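Local coordinates for protein epoxide hydrolase (Aspergillus niger, PDB 3G02) that probably opens epoxides to vicinal diols by hydrolysis, as an epoxide hydrolase of the alpha/beta hydrolase fold evolved in the laboratory for enantioselectivity, at residues Asn18-Ser23 and Phe85-Thr90; Glu60-Met65 and Ser270-Leu275; Phe125-Gln130 and Ala377-Pro382; Gly152-Ser157 and Thr305-Arg310; Lys163-Met168 and Ala311-Arg316. The protein carries 9 engineered substitutions. All blocks are in the same frame, centred on the assembly; numbering follows the deposited sequence. Where two conformers were deposited one is given.

Overall arrangement
Interaction 1 lies on strand 87-92, an edge strand of the alpha/beta hydrolase sheet, and closes before interactions 3, 4 and 5 open; the other contacts involve loops and helices. It touches interaction 3 (helices 126-135 and 377-380) through Phe85, and interaction 4, about 16 Å away between centres, through Phe20 and Val22 on Phe155. Interaction 4 continues into interaction 5, about 13 Å away between centres: helices 307-311 and 315-318 follow one another, the second carrying Tyr315, the predicted proton donor. Interaction 2 joins helices 59-71 and 271-284, its centre about 30 Å from that of interaction 1. The segments of 2, 4 and 5 alternate along the chain. All three border the second subunit; 4 and 5 lie close to predicted catalytic residues, 2 does not.

Interaction 1: Asn18-Ser23 and Phe85-Thr90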
# COMPACT_ATOMS: atom_id res chain seq x y z
N ASN A 18 -0.16 0.69 38.68
CA ASN A 18 -1.32 -0.09 38.27
C ASN A 18 -0.84 -1.29 37.46
O ASN A 18 -0.71 -1.19 36.23
CB ASN A 18 -2.29 0.76 37.45
CG ASN A 18 -2.89 1.90 38.25
OD1 ASN A 18 -3.70 1.69 39.15
ND2 ASN A 18 -2.49 3.12 37.92
N PRO A 19 -0.56 -2.42 38.13
CA PRO A 19 -0.01 -3.60 37.46
C PRO A 19 -0.94 -4.08 36.35
O PRO A 19 -2.15 -4.14 36.53
CB PRO A 19 0.05 -4.65 38.57
CG PRO A 19 0.05 -3.87 39.83
CD PRO A 19 -0.77 -2.66 39.57
N PHE A 20 -0.35 -4.41 35.20
CA PHE A 20 -1.10 -4.83 34.05
C PHE A 20 -0.77 -6.29 33.73
O PHE A 20 0.39 -6.70 33.80
CB PHE A 20 -0.77 -3.93 32.85
CG PHE A 20 -1.52 -4.27 31.60
CD1 PHE A 20 -2.82 -3.82 31.40
CD2 PHE A 20 -0.92 -5.04 30.60
CE1 PHE A 20 -3.51 -4.13 30.24
CE2 PHE A 20 -1.61 -5.36 29.44
CZ PHE A 20 -2.90 -4.90 29.26
N THR A 21 -1.80 -7.05 33.40
CA THR A 21 -1.66 -8.44 33.01
C THR A 21 -2.37 -8.65 31.67
O THR A 21 -3.54 -8.28 31.52
CB THR A 21 -2.26 -9.40 34.08
OG1 THR A 21 -1.68 -9.12 35.35
CG2 THR A 21 -2.01 -10.86 33.72
N VAL A 22 -1.65 -9.21 30.71
CA VAL A 22 -2.25 -9.58 29.43
C VAL A 22 -3.12 -10.81 29.63
O VAL A 22 -2.65 -11.85 30.10
CB VAL A 22 -1.18 -9.84 28.34
CG1 VAL A 22 -1.85 -10.16 27.00
CG2 VAL A 22 -0.24 -8.63 28.20
N SER A 23 -4.40 -10.68 29.30
CA SER A 23 -5.37 -11.75 29.47
C SER A 23 -6.41 -11.68 28.37
O SER A 23 -7.53 -11.20 28.58
CB SER A 23 -6.03 -11.66 30.85
OG SER A 23 -6.86 -12.78 31.09
N PHE A 85 7.39 -10.21 32.89
CA PHE A 85 8.05 -8.96 33.29
C PHE A 85 7.02 -8.00 33.86
O PHE A 85 5.84 -8.09 33.53
CB PHE A 85 8.76 -8.32 32.09
CG PHE A 85 10.02 -9.03 31.69
CD1 PHE A 85 11.25 -8.66 32.24
CD2 PHE A 85 9.98 -10.07 30.77
CE1 PHE A 85 12.42 -9.32 31.87
CE2 PHE A 85 11.15 -10.73 30.39
CZ PHE A 85 12.37 -10.35 30.94
N PRO A 86 7.46 -7.07 34.74
CA PRO A 86 6.52 -6.07 35.27
C PRO A 86 5.92 -5.23 34.14
O PRO A 86 6.66 -4.72 33.30
CB PRO A 86 7.40 -5.20 36.17
CG PRO A 86 8.54 -6.09 36.56
CD PRO A 86 8.81 -6.90 35.32
N GLN A 87 4.60 -5.14 34.13
CA GLN A 87 3.88 -4.24 33.22
C GLN A 87 2.91 -3.39 34.02
O GLN A 87 2.37 -3.83 35.04
CB GLN A 87 3.07 -5.02 32.19
CG GLN A 87 3.84 -5.95 31.28
CD GLN A 87 2.90 -6.74 30.41
OE1 GLN A 87 2.51 -6.30 29.33
NE2 GLN A 87 2.50 -7.92 30.88
N PHE A 88 2.68 -2.17 33.53
CA PHE A 88 1.77 -1.23 34.17
C PHE A 88 1.03 -0.42 33.13
O PHE A 88 1.42 -0.39 31.96
CB PHE A 88 2.54 -0.27 35.08
CG PHE A 88 3.45 -0.95 36.06
CD1 PHE A 88 4.77 -1.26 35.71
CD2 PHE A 88 3.00 -1.27 37.34
CE1 PHE A 88 5.61 -1.89 36.62
CE2 PHE A 88 3.84 -1.90 38.26
CZ PHE A 88 5.15 -2.21 37.89
N THR A 89 -0.04 0.24 33.55
CA THR A 89 -0.63 1.31 32.75
C THR A 89 -0.74 2.57 33.60
O THR A 89 -0.89 2.50 34.82
CB THR A 89 -2.03 0.97 32.18
OG1 THR A 89 -2.95 0.73 33.25
CG2 THR A 89 -1.98 -0.25 31.27
N THR A 90 -0.65 3.71 32.93
CA THR A 90 -0.96 4.98 33.57
C THR A 90 -1.69 5.84 32.55
O THR A 90 -1.57 5.61 31.35
CB THR A 90 0.30 5.68 34.11
OG1 THR A 90 -0.08 6.77 34.96
CG2 THR A 90 1.19 6.19 32.99
O HOH W 1 1.03 2.54 36.94
O HOH W 2 -2.81 -1.60 34.46
O HOH W 3 2.33 -6.93 35.76
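Pro19 and Phe88 face each other across a single beta bridge, their CA atoms 4.4 Å apart, where the N-terminal arm crosses strand 87-92, one of the two edge strands of the alpha/beta hydrolase sheet. Two backbone bonds flank the bridge: Thr89 N gives to Asn18 O at 3.1 Å, and Phe20 N to Gln87 O at 2.8 Å. The second donor stands well above the carbonyl plane. With CG anti to the backbone N (chi1 -179°), the Phe20 ring is carried over to the strand, where its CD1 meets Thr89 CG2 at 3.7 Å. Gln87 OE1 lies at the edge of the same ring and beside Val22 CG2, while its hydrogen bond goes to His98 on the neighbouring strand. Phe88 turns its ring edge to the backbone of Asn18, and the ring also meets Phe9 edge-to-face. Water fills in the polar seam: one molecule links Asn18 N to Thr89 O, and another lies 2.8 Å from Asn18 O and 2.6 Å from Thr89 OG1.

Interaction 2: Glu60-Met65 and Ser270-Leu275; sequences EWLTTM and SPIALL
Leu275 and Leu62 bury the most surface here, and their branches run antiparallel alongside one another between two helices. The axes of 60-65 and 271-275, inclined at 133°, approach no closer than 11.3 Å, so the gap is bridged by side-chain ends. In Leu275, chi1 of 175° carries CG toward the other helix, and chi2 of 64° turns the two methyls to different partners: CD2 lies 3.9 Å from Leu62 CD1 and equally far from Met65 CB, while CD1 reaches Trp61 CH2 at 3.8 Å. Leu62 forks in the same manner. Its other methyl, CD2, turns to Ile272 CG2 at 4.0 Å. On its own helix, Met65 lays CG over the centre of one face of the Trp61 ring, 3.4 Å above the plane; the far corner of that indole touches Leu275. The contact is wholly apolar, and polar groups are dealt with to the side: Ser270 OG caps the second helix by accepting from Ile272 N at 3.1 Å, and is hydrogen-bonded to Ser39 as well. His265 of the second subunit packs on Leu62, and Ser269 of that subunit on Ile272. This is hydrophobic helix-helix packing at the dimer border, away from the predicted catalytic residues.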
# COMPACT_ATOMS: atom_id res chain seq x y z
N GLU A 60 3.93 -19.78 -1.17
CA GLU A 60 4.38 -20.86 -0.30
C GLU A 60 4.46 -20.41 1.16
O GLU A 60 3.94 -21.08 2.05
CB GLU A 60 5.74 -21.38 -0.75
CG GLU A 60 6.21 -22.62 0.00
CD GLU A 60 7.59 -23.09 -0.42
OE1 GLU A 60 8.20 -22.51 -1.36
OE2 GLU A 60 8.08 -24.07 0.19
N TRP A 61 5.08 -19.26 1.39
CA TRP A 61 5.24 -18.75 2.74
C TRP A 61 3.89 -18.46 3.38
O TRP A 61 3.63 -18.89 4.51
CB TRP A 61 6.13 -17.50 2.75
CG TRP A 61 6.37 -16.94 4.11
CD1 TRP A 61 7.37 -17.29 4.98
CD2 TRP A 61 5.59 -15.94 4.78
NE1 TRP A 61 7.26 -16.57 6.14
CE2 TRP A 61 6.19 -15.73 6.05
CE3 TRP A 61 4.46 -15.19 4.44
CZ2 TRP A 61 5.68 -14.80 6.97
CZ3 TRP A 61 3.95 -14.27 5.36
CH2 TRP A 61 4.57 -14.08 6.61
N LEU A 62 3.02 -17.75 2.67
CA LEU A 62 1.72 -17.40 3.24
C LEU A 62 0.86 -18.62 3.55
O LEU A 62 0.23 -18.68 4.61
CB LEU A 62 0.97 -16.38 2.38
CG LEU A 62 -0.22 -15.70 3.07
CD1 LEU A 62 0.22 -14.89 4.28
CD2 LEU A 62 -1.00 -14.83 2.10
N THR A 63 0.84 -19.58 2.62
CA THR A 63 0.10 -20.83 2.79
C THR A 63 0.59 -21.58 4.03
O THR A 63 -0.21 -21.99 4.88
CB THR A 63 0.25 -21.74 1.55
OG1 THR A 63 -0.14 -21.02 0.37
CG2 THR A 63 -0.60 -23.01 1.67
N THR A 64 1.91 -21.74 4.13
CA THR A 64 2.56 -22.45 5.24
C THR A 64 2.32 -21.74 6.57
O THR A 64 2.03 -22.38 7.58
CB THR A 64 4.08 -22.61 4.98
OG1 THR A 64 4.27 -23.42 3.81
CG2 THR A 64 4.77 -23.29 6.17
N MET A 65 2.42 -20.41 6.57
CA MET A 65 2.19 -19.64 7.79
C MET A 65 0.74 -19.69 8.25
O MET A 65 0.48 -19.74 9.45
CB MET A 65 2.65 -18.19 7.61
CG MET A 65 4.15 -18.04 7.50
SD MET A 65 5.02 -18.40 9.04
CE MET A 65 4.77 -16.88 9.95
N SER A 270 -8.93 -8.82 7.86
CA SER A 270 -8.53 -10.22 7.91
C SER A 270 -7.15 -10.34 8.54
O SER A 270 -6.25 -9.55 8.23
CB SER A 270 -8.50 -10.83 6.51
OG SER A 270 -7.76 -12.04 6.49
N PRO A 271 -6.97 -11.33 9.43
CA PRO A 271 -5.65 -11.53 10.03
C PRO A 271 -4.58 -11.94 9.01
O PRO A 271 -3.40 -11.70 9.23
CB PRO A 271 -5.89 -12.66 11.05
CG PRO A 271 -7.11 -13.37 10.54
CD PRO A 271 -7.96 -12.30 9.93
N ILE A 272 -5.01 -12.54 7.91
CA ILE A 272 -4.10 -12.92 6.83
C ILE A 272 -3.62 -11.69 6.05
O ILE A 272 -2.45 -11.63 5.63
CB ILE A 272 -4.72 -14.02 5.92
CG1 ILE A 272 -4.71 -15.36 6.67
CG2 ILE A 272 -4.02 -14.10 4.56
CD1 ILE A 272 -3.34 -15.93 6.98
N ALA A 273 -4.49 -10.70 5.87
CA ALA A 273 -4.08 -9.41 5.30
C ALA A 273 -2.98 -8.79 6.17
O ALA A 273 -1.94 -8.37 5.66
CB ALA A 273 -5.26 -8.46 5.17
N LEU A 274 -3.22 -8.75 7.48
CA LEU A 274 -2.24 -8.19 8.39
C LEU A 274 -0.92 -8.97 8.34
O LEU A 274 0.16 -8.38 8.31
CB LEU A 274 -2.82 -8.16 9.81
CG LEU A 274 -1.97 -7.44 10.86
CD1 LEU A 274 -1.97 -5.93 10.65
CD2 LEU A 274 -2.50 -7.78 12.24
N LEU A 275 -1.01 -10.30 8.34
CA LEU A 275 0.18 -11.15 8.29
C LEU A 275 1.01 -10.90 7.03
O LEU A 275 2.24 -10.85 7.10
CB LEU A 275 -0.20 -12.63 8.40
CG LEU A 275 0.91 -13.68 8.25
CD1 LEU A 275 1.94 -13.60 9.37
CD2 LEU A 275 0.31 -15.08 8.21

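Interaction 3: Phe125-Gln130 and Ala377-Pro382; sequences FYPILQ and AALERP
Ile128 leans across to Pro382 and Ala378, joining helix 126-135 of the alpha/beta hydrolase fold to the C-terminal helices that follow the predicted catalytic His375. Its CB holds the branch point on the helix flank, and chi1 of -73° sets CG1 anti to the carbonyl carbon, aimed at the other segment. CG1 is the atom that lands: it sits 3.5 Å from Pro382 O and 3.8 Å from Pro382 CB, where the two side chains cross at a slant. From there the chain runs on extended to CD1, which still lies near Pro382 O and comes within 4.2 Å of Ala378 CB; Leu385 of the following helix also packs on this side chain. Ala378 CB is shared, because the Phe125 ring approaches it from another direction and brings CD1 to 3.9 Å. The CA atoms of Phe125 and Ala378 are 5.7 Å apart, a spacing consistent with the small alanine. Pro127 and Pro382 face each other across the contact, CB to CB at 3.8 Å, and both prolines turn their CB toward the opposite segment. Pro127 is in the first turn of its helix, and Pro382 begins helix 382-396. Between the segments one water bridges the two backbones, accepting from Ile128 N at 2.9 Å and donating to Ala378 O at 2.7 Å.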
# COMPACT_ATOMS: atom_id res chain seq x y z
N PHE A 125 11.88 -5.40 23.20
CA PHE A 125 12.92 -5.18 24.20
C PHE A 125 12.99 -6.26 25.26
O PHE A 125 13.85 -6.19 26.15
CB PHE A 125 12.77 -3.79 24.83
CG PHE A 125 13.10 -2.67 23.88
CD1 PHE A 125 14.43 -2.35 23.61
CD2 PHE A 125 12.09 -1.95 23.24
CE1 PHE A 125 14.75 -1.33 22.72
CE2 PHE A 125 12.41 -0.93 22.35
CZ PHE A 125 13.74 -0.61 22.09
N TYR A 126 12.12 -7.26 25.18
CA TYR A 126 12.11 -8.35 26.16
C TYR A 126 13.43 -9.14 26.23
O TYR A 126 13.91 -9.39 27.33
CB TYR A 126 10.90 -9.27 25.98
CG TYR A 126 9.70 -8.87 26.82
CD1 TYR A 126 9.37 -7.52 27.01
CD2 TYR A 126 8.88 -9.83 27.40
CE1 TYR A 126 8.27 -7.14 27.78
CE2 TYR A 126 7.77 -9.46 28.17
CZ TYR A 126 7.48 -8.12 28.36
OH TYR A 126 6.39 -7.77 29.11
N PRO A 127 14.02 -9.52 25.08
CA PRO A 127 15.35 -10.14 25.18
C PRO A 127 16.37 -9.32 25.97
O PRO A 127 17.12 -9.89 26.77
CB PRO A 127 15.77 -10.31 23.71
CG PRO A 127 14.46 -10.53 23.02
CD PRO A 127 13.55 -9.51 23.68
N ILE A 128 16.39 -8.00 25.77
CA ILE A 128 17.29 -7.13 26.52
C ILE A 128 16.93 -7.06 28.01
O ILE A 128 17.80 -7.14 28.87
CB ILE A 128 17.40 -5.72 25.88
CG1 ILE A 128 18.24 -5.80 24.59
CG2 ILE A 128 17.99 -4.70 26.87
CD1 ILE A 128 18.30 -4.52 23.78
N LEU A 129 15.64 -6.93 28.31
CA LEU A 129 15.19 -6.96 29.70
C LEU A 129 15.60 -8.26 30.39
O LEU A 129 16.03 -8.24 31.55
CB LEU A 129 13.67 -6.75 29.80
CG LEU A 129 13.11 -5.39 29.36
CD1 LEU A 129 11.62 -5.33 29.66
CD2 LEU A 129 13.85 -4.23 30.02
N GLN A 130 15.49 -9.38 29.67
CA GLN A 130 15.88 -10.68 30.21
C GLN A 130 17.36 -10.72 30.56
O GLN A 130 17.74 -11.20 31.64
CB GLN A 130 15.52 -11.80 29.23
CG GLN A 130 15.87 -13.21 29.73
CD GLN A 130 15.10 -13.63 30.98
OE1 GLN A 130 13.95 -13.23 31.18
NE2 GLN A 130 15.73 -14.44 31.82
N ALA A 377 17.04 -4.49 15.73
CA ALA A 377 18.26 -4.67 16.53
C ALA A 377 18.03 -5.29 17.90
O ALA A 377 18.78 -6.18 18.31
CB ALA A 377 19.01 -3.36 16.66
N ALA A 378 17.00 -4.83 18.61
CA ALA A 378 16.70 -5.38 19.94
C ALA A 378 16.33 -6.86 19.89
O ALA A 378 16.64 -7.60 20.83
CB ALA A 378 15.60 -4.56 20.61
N LEU A 379 15.68 -7.29 18.81
CA LEU A 379 15.33 -8.70 18.61
C LEU A 379 16.49 -9.52 18.06
O LEU A 379 16.68 -10.67 18.45
CB LEU A 379 14.15 -8.83 17.65
CG LEU A 379 12.73 -8.50 18.10
CD1 LEU A 379 11.77 -8.79 16.97
CD2 LEU A 379 12.35 -9.29 19.35
N GLU A 380 17.23 -8.94 17.12
CA GLU A 380 18.24 -9.67 16.36
C GLU A 380 19.57 -9.74 17.09
O GLU A 380 20.22 -10.79 17.12
CB GLU A 380 18.46 -9.01 15.01
CG GLU A 380 17.29 -9.09 14.05
CD GLU A 380 17.61 -8.45 12.72
OE1 GLU A 380 18.56 -8.91 12.06
OE2 GLU A 380 16.93 -7.47 12.36
N ARG A 381 19.97 -8.61 17.67
CA ARG A 381 21.28 -8.47 18.32
C ARG A 381 21.14 -7.85 19.71
O ARG A 381 21.77 -6.83 20.00
CB ARG A 381 22.22 -7.61 17.46
CG ARG A 381 22.34 -8.00 15.98
CD ARG A 381 22.81 -9.43 15.77
NE ARG A 381 24.15 -9.67 16.32
CZ ARG A 381 24.80 -10.82 16.24
NH1 ARG A 381 24.25 -11.87 15.63
NH2 ARG A 381 26.01 -10.93 16.77
N PRO A 382 20.33 -8.48 20.59
CA PRO A 382 20.08 -7.87 21.90
C PRO A 382 21.34 -7.67 22.74
O PRO A 382 21.47 -6.65 23.40
CB PRO A 382 19.13 -8.87 22.58
CG PRO A 382 19.36 -10.16 21.86
CD PRO A 382 19.61 -9.76 20.44
O HOH W 4 15.55 -6.92 23.18

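Interaction 4: Gly152-Ser157 and Thr305-Arg310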
# COMPACT_ATOMS: atom_id res chain seq x y z
N GLY A 152 -1.20 4.38 20.40
CA GLY A 152 -1.70 3.64 19.25
C GLY A 152 -1.18 2.22 19.09
O GLY A 152 -1.64 1.51 18.19
N TYR A 153 -0.26 1.79 19.95
CA TYR A 153 0.30 0.44 19.85
C TYR A 153 -0.09 -0.46 21.01
O TYR A 153 -0.02 -0.06 22.17
CB TYR A 153 1.82 0.47 19.83
CG TYR A 153 2.51 1.09 18.64
CD1 TYR A 153 2.72 2.47 18.57
CD2 TYR A 153 3.02 0.29 17.61
CE1 TYR A 153 3.40 3.04 17.49
CE2 TYR A 153 3.70 0.85 16.53
CZ TYR A 153 3.88 2.23 16.48
OH TYR A 153 4.56 2.80 15.42
N THR A 154 -0.45 -1.70 20.66
CA THR A 154 -0.76 -2.77 21.60
C THR A 154 -1.66 -2.31 22.75
O THR A 154 -2.80 -1.90 22.51
CB THR A 154 0.51 -3.58 22.05
OG1 THR A 154 1.31 -2.82 22.97
CG2 THR A 154 1.37 -3.96 20.84
N PHE A 155 -1.16 -2.35 23.98
CA PHE A 155 -2.00 -2.10 25.15
C PHE A 155 -2.11 -0.63 25.54
O PHE A 155 -2.80 -0.28 26.50
CB PHE A 155 -1.56 -3.00 26.31
CG PHE A 155 -1.48 -4.44 25.91
CD1 PHE A 155 -2.65 -5.16 25.65
CD2 PHE A 155 -0.25 -5.07 25.72
CE1 PHE A 155 -2.59 -6.48 25.24
CE2 PHE A 155 -0.19 -6.40 25.31
CZ PHE A 155 -1.36 -7.10 25.07
N SER A 156 -1.44 0.24 24.78
CA SER A 156 -1.70 1.68 24.87
C SER A 156 -2.89 2.04 24.00
O SER A 156 -3.06 1.52 22.90
CB SER A 156 -0.47 2.49 24.46
OG SER A 156 0.49 2.52 25.50
N SER A 157 -3.74 2.94 24.51
CA SER A 157 -4.89 3.40 23.76
C SER A 157 -4.48 4.54 22.83
O SER A 157 -3.29 4.82 22.66
CB SER A 157 -6.01 3.85 24.71
OG SER A 157 -5.70 5.07 25.35
N THR A 305 -4.98 -6.41 19.50
CA THR A 305 -5.02 -5.09 20.11
C THR A 305 -5.42 -3.99 19.12
O THR A 305 -5.39 -2.81 19.45
CB THR A 305 -3.64 -4.72 20.71
OG1 THR A 305 -2.65 -4.80 19.68
CG2 THR A 305 -3.28 -5.68 21.84
N GLU A 306 -5.81 -4.40 17.91
CA GLU A 306 -6.17 -3.46 16.84
C GLU A 306 -5.12 -2.36 16.69
O GLU A 306 -5.44 -1.18 16.55
CB GLU A 306 -7.56 -2.86 17.08
CG GLU A 306 -8.69 -3.89 17.06
CD GLU A 306 -10.05 -3.30 17.42
OE1 GLU A 306 -10.14 -2.54 18.41
OE2 GLU A 306 -11.03 -3.61 16.71
N SER A 307 -3.85 -2.77 16.73
CA SER A 307 -2.72 -1.84 16.68
C SER A 307 -2.59 -1.12 15.35
O SER A 307 -2.41 0.10 15.33
CB SER A 307 -1.41 -2.57 16.96
OG SER A 307 -1.30 -2.92 18.33
N PHE A 308 -2.69 -1.86 14.25
CA PHE A 308 -2.30 -1.29 12.97
C PHE A 308 -3.00 0.03 12.61
O PHE A 308 -2.32 1.00 12.29
CB PHE A 308 -2.39 -2.28 11.80
CG PHE A 308 -2.00 -1.65 10.51
CD1 PHE A 308 -0.66 -1.59 10.14
CD2 PHE A 308 -2.95 -1.02 9.71
CE1 PHE A 308 -0.27 -0.96 8.96
CE2 PHE A 308 -2.58 -0.38 8.54
CZ PHE A 308 -1.24 -0.35 8.16
N PRO A 309 -4.35 0.05 12.62
CA PRO A 309 -5.00 1.30 12.20
C PRO A 309 -4.72 2.50 13.11
O PRO A 309 -4.87 3.64 12.68
CB PRO A 309 -6.49 0.94 12.22
CG PRO A 309 -6.59 -0.21 13.16
CD PRO A 309 -5.34 -1.00 12.93
N ARG A 310 -4.33 2.23 14.36
CA ARG A 310 -4.07 3.29 15.34
C ARG A 310 -2.62 3.75 15.36
O ARG A 310 -2.33 4.91 15.64
CB ARG A 310 -4.46 2.80 16.74
CG ARG A 310 -5.88 2.25 16.85
CD ARG A 310 -6.25 1.90 18.28
NE ARG A 310 -5.51 0.75 18.81
CZ ARG A 310 -4.68 0.79 19.86
NH1 ARG A 310 -4.45 1.93 20.51
NH2 ARG A 310 -4.08 -0.32 20.25
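Arg310 leaves its helix with CG beside the backbone N (chi1 -53°) and bends at chi3 (-68°), which folds the guanidinium back toward the Gly152-Ser157 loop and its type II' turn, Tyr153 to Ser156. NH1 then gives a well-aimed bond to Ser156 O at 2.8 Å, in the carbonyl plane and on a lone pair, while NH2 reaches Thr154 O at 3.0 Å in a weak bond. Gly152 O sits over one face of the guanidinium, 3.5 Å above its centre. From its own segment, Glu306 O takes NE and Thr305 O takes NH2; on the loop side NH1 also binds Gly158 O, so the group is fixed from several directions. A second clamp comes from Ser307, whose OG takes the N-H of Thr154 at 2.8 Å and donates a hydrogen bond to Thr305 OG1 at 2.7 Å. Thr305 CG2 packs on Phe155 CE1 at 3.6 Å, the two side chains crossing near a right angle. Tyr153 points the other way, toward the predicted catalytic Tyr315 and Asp193. Carbonyl oxygens thus ring a positive charge, probably stabilising it, and they tie the loop beside the predicted active site to the helix that leads to Tyr315.

Interaction 5: Lys163-Met168 and Ala311-Arg316; sequences KDFGLM and AIHTYR. With FMT (formic acid), chain C.
Asp164 OD1 is gripped by three N-H groups. Arg316 NH2 comes in at 2.9 Å, nearly straight (162°) and almost along the C-O axis, as a salt bridge; Arg316 NE adds a weak bond, and Phe165 N another from within the loop. The carboxylate and guanidinium planes are only 19° apart, and OD1 lies in the guanidinium plane. This joins the loop before helix 167-180 of the alpha/beta hydrolase fold to the stretch bearing Tyr315, the predicted proton donor. The arginine starts from a tight position, CG between the backbone N and the carbonyl carbon, but then runs extended from CG to NE, which carries its head out to the aspartate. Its remaining nitrogen, NH1, forms a salt bridge with Glu47 of the second subunit, so the arginine also links the two subunits.

Further in, the Phe165 and His313 side chains extend together in the same direction, ring planes at 63°. His313 NE2 stands at the phenyl edge, 3.6 Å from Phe165 CD2; the imidazole itself is held by Arg310 O at ND1 and Asn170 at NE2. Leu167 CD2 packs against Thr314 CB at 3.9 Å, its side chain crossing the threonine at about a right angle. Tyr315 points away from this interface, and its OH donates at 2.6 Å to O2 of a formic acid, probably from the crystallisation liquor, which Tyr252 OH also binds.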
# COMPACT_ATOMS: atom_id res chain seq x y z
N LYS A 163 -8.91 14.86 17.40
CA LYS A 163 -7.83 15.77 17.02
C LYS A 163 -6.67 15.00 16.41
O LYS A 163 -6.51 13.81 16.67
CB LYS A 163 -7.34 16.60 18.22
CG LYS A 163 -6.87 15.78 19.42
CD LYS A 163 -6.21 16.64 20.51
CE LYS A 163 -4.70 16.74 20.30
NZ LYS A 163 -4.01 17.27 21.51
N ASP A 164 -5.88 15.69 15.59
CA ASP A 164 -4.68 15.13 15.00
C ASP A 164 -3.64 14.87 16.10
O ASP A 164 -3.70 15.47 17.17
CB ASP A 164 -4.14 16.09 13.93
CG ASP A 164 -3.16 15.42 12.97
OD1 ASP A 164 -3.06 14.18 12.92
OD2 ASP A 164 -2.47 16.17 12.24
N PHE A 165 -2.72 13.96 15.82
CA PHE A 165 -1.71 13.54 16.79
C PHE A 165 -0.45 13.23 15.99
O PHE A 165 -0.52 12.50 15.00
CB PHE A 165 -2.19 12.30 17.55
CG PHE A 165 -1.60 12.14 18.93
CD1 PHE A 165 -2.07 12.89 20.01
CD2 PHE A 165 -0.60 11.20 19.16
CE1 PHE A 165 -1.54 12.71 21.29
CE2 PHE A 165 -0.06 11.02 20.43
CZ PHE A 165 -0.54 11.77 21.50
N GLY A 166 0.68 13.77 16.41
CA GLY A 166 1.92 13.63 15.65
C GLY A 166 3.11 13.22 16.49
O GLY A 166 2.95 12.78 17.63
N LEU A 167 4.29 13.39 15.92
CA LEU A 167 5.53 12.96 16.56
C LEU A 167 5.84 13.74 17.84
O LEU A 167 6.28 13.14 18.83
CB LEU A 167 6.70 13.02 15.57
CG LEU A 167 6.61 12.02 14.41
CD1 LEU A 167 7.40 12.48 13.20
CD2 LEU A 167 7.05 10.63 14.85
N MET A 168 5.59 15.04 17.84
CA MET A 168 5.80 15.87 19.03
C MET A 168 4.88 15.45 20.18
O MET A 168 5.28 15.45 21.34
CB MET A 168 5.62 17.35 18.72
CG MET A 168 6.02 18.29 19.86
SD MET A 168 7.76 18.14 20.32
CE MET A 168 8.57 18.81 18.87
N ALA A 311 -1.71 2.83 15.06
CA ALA A 311 -0.27 3.07 15.21
C ALA A 311 0.31 3.91 14.09
O ALA A 311 1.35 4.56 14.26
CB ALA A 311 0.46 1.75 15.30
N ILE A 312 -0.34 3.90 12.93
CA ILE A 312 0.26 4.50 11.75
C ILE A 312 0.07 6.02 11.63
O ILE A 312 0.53 6.63 10.66
CB ILE A 312 -0.17 3.77 10.45
CG1 ILE A 312 -1.69 3.81 10.27
CG2 ILE A 312 0.36 2.33 10.46
CD1 ILE A 312 -2.15 3.32 8.91
N HIS A 313 -0.54 6.63 12.65
CA HIS A 313 -0.80 8.08 12.62
C HIS A 313 0.45 8.92 12.38
O HIS A 313 0.37 9.98 11.76
CB HIS A 313 -1.53 8.54 13.90
CG HIS A 313 -0.72 8.40 15.16
ND1 HIS A 313 -0.67 7.23 15.88
CD2 HIS A 313 0.03 9.30 15.85
CE1 HIS A 313 0.10 7.40 16.94
NE2 HIS A 313 0.54 8.65 16.95
N THR A 314 1.59 8.44 12.86
CA THR A 314 2.83 9.20 12.76
C THR A 314 3.39 9.28 11.35
O THR A 314 4.18 10.17 11.05
CB THR A 314 3.92 8.61 13.66
OG1 THR A 314 4.03 7.21 13.39
CG2 THR A 314 3.57 8.83 15.13
N TYR A 315 3.00 8.34 10.49
CA TYR A 315 3.60 8.28 9.16
C TYR A 315 3.43 9.54 8.32
O TYR A 315 4.34 9.92 7.59
CB TYR A 315 3.12 7.05 8.39
CG TYR A 315 3.86 5.80 8.76
CD1 TYR A 315 3.54 5.10 9.92
CD2 TYR A 315 4.91 5.32 7.97
CE1 TYR A 315 4.23 3.95 10.27
CE2 TYR A 315 5.61 4.18 8.31
CZ TYR A 315 5.27 3.49 9.47
OH TYR A 315 5.95 2.35 9.82
N ARG A 316 2.28 10.20 8.44
CA ARG A 316 2.05 11.42 7.66
C ARG A 316 3.01 12.55 8.05
O ARG A 316 3.21 13.49 7.28
CB ARG A 316 0.59 11.87 7.72
CG ARG A 316 0.03 12.05 9.12
CD ARG A 316 -1.44 12.36 9.00
NE ARG A 316 -2.16 12.37 10.27
CZ ARG A 316 -2.73 11.31 10.83
NH1 ARG A 316 -2.65 10.12 10.25
NH2 ARG A 316 -3.38 11.44 11.97
C FMT C . 9.01 1.85 9.73
O1 FMT C . 10.21 1.62 9.59
O2 FMT C . 8.24 1.92 8.76
O HOH W 5 0.67 12.67 12.54